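Transcriptional regulator, LacI family (Corynebacterium glutamicum, PDB 3H5T) activates transcription of the inositol phosphate synthase gene in an inositol-dependent manner, binding a palindromic promoter motif to regulate cell wall biogenesis. Local coordinates at residues Ser113-Val118 and Asp141-Ala146. Residues are numbered along the deposited sequence; the frame is centred on the assembly and turned at random.
Sequences SSVDHV and DPHIDA
V115 meets P142 and H143 at the start of the contact, in the loop that leads into helix 117-125. Its CG1 branch does the touching. This methyl lies anti to the backbone N (chi1 -176°), which turns it to the partner helix, 142-150. CG1 packs 4.1 Å from P142 CG, at the outer end of the proline ring. The same methyl is 4.0 Å from H143 NE2 and reaches the imidazole obliquely. The H143 side chain also touches A120 and L123 of helix 117-125. The backbone O of V115 accepts a hydrogen bond from R201, which ties this loop to a more distant part of the chain.

D116 is the N-cap of helix 117-125. Its side chain turns from the partner segment, and OD1 is hydrogen-bonded to S119 OG.

H117 opens the helix and sits beside P142, with the two CA atoms 5.6 Å apart. CG is anti to the carbonyl carbon, and the ring extends across P142 to D145. P142 CB makes an off-centre CH-pi contact, 4.1 Å from the ring centroid and 30° from the ring normal. D145 OD2 approaches the ring edge close to its plane, 3.5 Å from H117 CE1. The carboxylate is twisted 39° from the imidazole. H117 ND1 is 4.1 Å from D145 OD2.

D141 is the N-cap of helix 142-150, and P142 is its first residue. Two helix starts therefore lie side by side in the periplasmic-binding-protein-like domain of the LacI family. The helices follow strands 103-108 and 132-135, which run parallel in one sheet. No hydrogen bond joins the two segments. Between them the contact is mainly apolar and CH-pi, centred on P142, and the nearby D145 carboxylate could modestly favour a protonated H117.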
# COMPACT_ATOMS: atom_id res chain seq x y z
N SER A 113 8.06 -16.21 12.99
CA SER A 113 7.57 -17.58 12.89
C SER A 113 7.30 -18.22 14.26
O SER A 113 6.73 -19.30 14.35
CB SER A 113 8.58 -18.45 12.14
OG SER A 113 9.78 -18.55 12.89
N SER A 114 7.71 -17.53 15.32
CA SER A 114 7.53 -18.01 16.68
C SER A 114 6.16 -17.71 17.25
O SER A 114 5.79 -18.23 18.31
CB SER A 114 8.59 -17.38 17.59
OG SER A 114 8.50 -15.97 17.57
N VAL A 115 5.40 -16.87 16.57
CA VAL A 115 4.07 -16.50 17.03
C VAL A 115 3.10 -17.68 16.93
O VAL A 115 2.99 -18.32 15.89
CB VAL A 115 3.50 -15.31 16.24
CG1 VAL A 115 2.15 -14.90 16.81
CG2 VAL A 115 4.45 -14.15 16.29
N ASP A 116 2.42 -17.96 18.03
CA ASP A 116 1.44 -19.05 18.06
C ASP A 116 0.06 -18.44 18.28
O ASP A 116 -0.07 -17.25 18.56
CB ASP A 116 1.77 -20.04 19.17
CG ASP A 116 2.08 -19.36 20.47
OD1 ASP A 116 1.45 -18.32 20.76
OD2 ASP A 116 2.95 -19.86 21.21
N HIS A 117 -0.97 -19.27 18.18
CA HIS A 117 -2.33 -18.79 18.33
C HIS A 117 -2.68 -18.10 19.64
O HIS A 117 -3.46 -17.16 19.64
CB HIS A 117 -3.28 -19.95 18.03
CG HIS A 117 -3.13 -20.49 16.64
ND1 HIS A 117 -3.73 -19.90 15.55
CD2 HIS A 117 -2.37 -21.50 16.16
CE1 HIS A 117 -3.34 -20.53 14.45
NE2 HIS A 117 -2.52 -21.50 14.79
N VAL A 118 -2.09 -18.52 20.75
CA VAL A 118 -2.41 -17.85 22.01
C VAL A 118 -1.88 -16.42 22.01
O VAL A 118 -2.49 -15.52 22.58
CB VAL A 118 -1.84 -18.60 23.23
CG1 VAL A 118 -0.32 -18.60 23.19
CG2 VAL A 118 -2.33 -17.94 24.51
N ASP A 141 -1.56 -16.71 8.44
CA ASP A 141 -1.13 -15.93 9.59
C ASP A 141 -2.09 -16.19 10.76
O ASP A 141 -3.31 -16.07 10.62
CB ASP A 141 -1.11 -14.44 9.25
CG ASP A 141 -0.56 -13.58 10.37
OD1 ASP A 141 0.67 -13.33 10.40
OD2 ASP A 141 -1.36 -13.16 11.23
N PRO A 142 -1.55 -16.56 11.93
CA PRO A 142 -2.41 -16.84 13.08
C PRO A 142 -3.31 -15.68 13.52
O PRO A 142 -4.30 -15.90 14.22
CB PRO A 142 -1.43 -17.29 14.16
CG PRO A 142 -0.20 -16.51 13.83
CD PRO A 142 -0.13 -16.63 12.31
N HIS A 143 -2.97 -14.46 13.12
CA HIS A 143 -3.80 -13.31 13.50
C HIS A 143 -5.12 -13.35 12.74
O HIS A 143 -6.16 -12.94 13.26
CB HIS A 143 -3.03 -12.01 13.24
CG HIS A 143 -1.80 -11.87 14.07
ND1 HIS A 143 -1.84 -11.55 15.41
CD2 HIS A 143 -0.50 -12.14 13.79
CE1 HIS A 143 -0.62 -11.63 15.92
NE2 HIS A 143 0.21 -11.98 14.96
N ILE A 144 -5.07 -13.86 11.51
CA ILE A 144 -6.27 -14.00 10.69
C ILE A 144 -7.24 -14.92 11.43
O ILE A 144 -8.42 -14.60 11.58
CB ILE A 144 -5.95 -14.62 9.32
CG1 ILE A 144 -5.06 -13.68 8.50
CG2 ILE A 144 -7.25 -14.94 8.58
CD1 ILE A 144 -5.70 -12.36 8.16
N ASP A 145 -6.73 -16.07 11.89
CA ASP A 145 -7.55 -17.04 12.62
C ASP A 145 -8.07 -16.45 13.93
O ASP A 145 -9.20 -16.71 14.34
CB ASP A 145 -6.76 -18.32 12.92
CG ASP A 145 -6.18 -18.97 11.67
OD1 ASP A 145 -6.93 -19.18 10.69
OD2 ASP A 145 -4.97 -19.28 11.67
N ALA A 146 -7.23 -15.65 14.59
CA ALA A 146 -7.62 -15.02 15.84
C ALA A 146 -8.79 -14.07 15.60
O ALA A 146 -9.72 -14.01 16.40
CB ALA A 146 -6.45 -14.28 16.45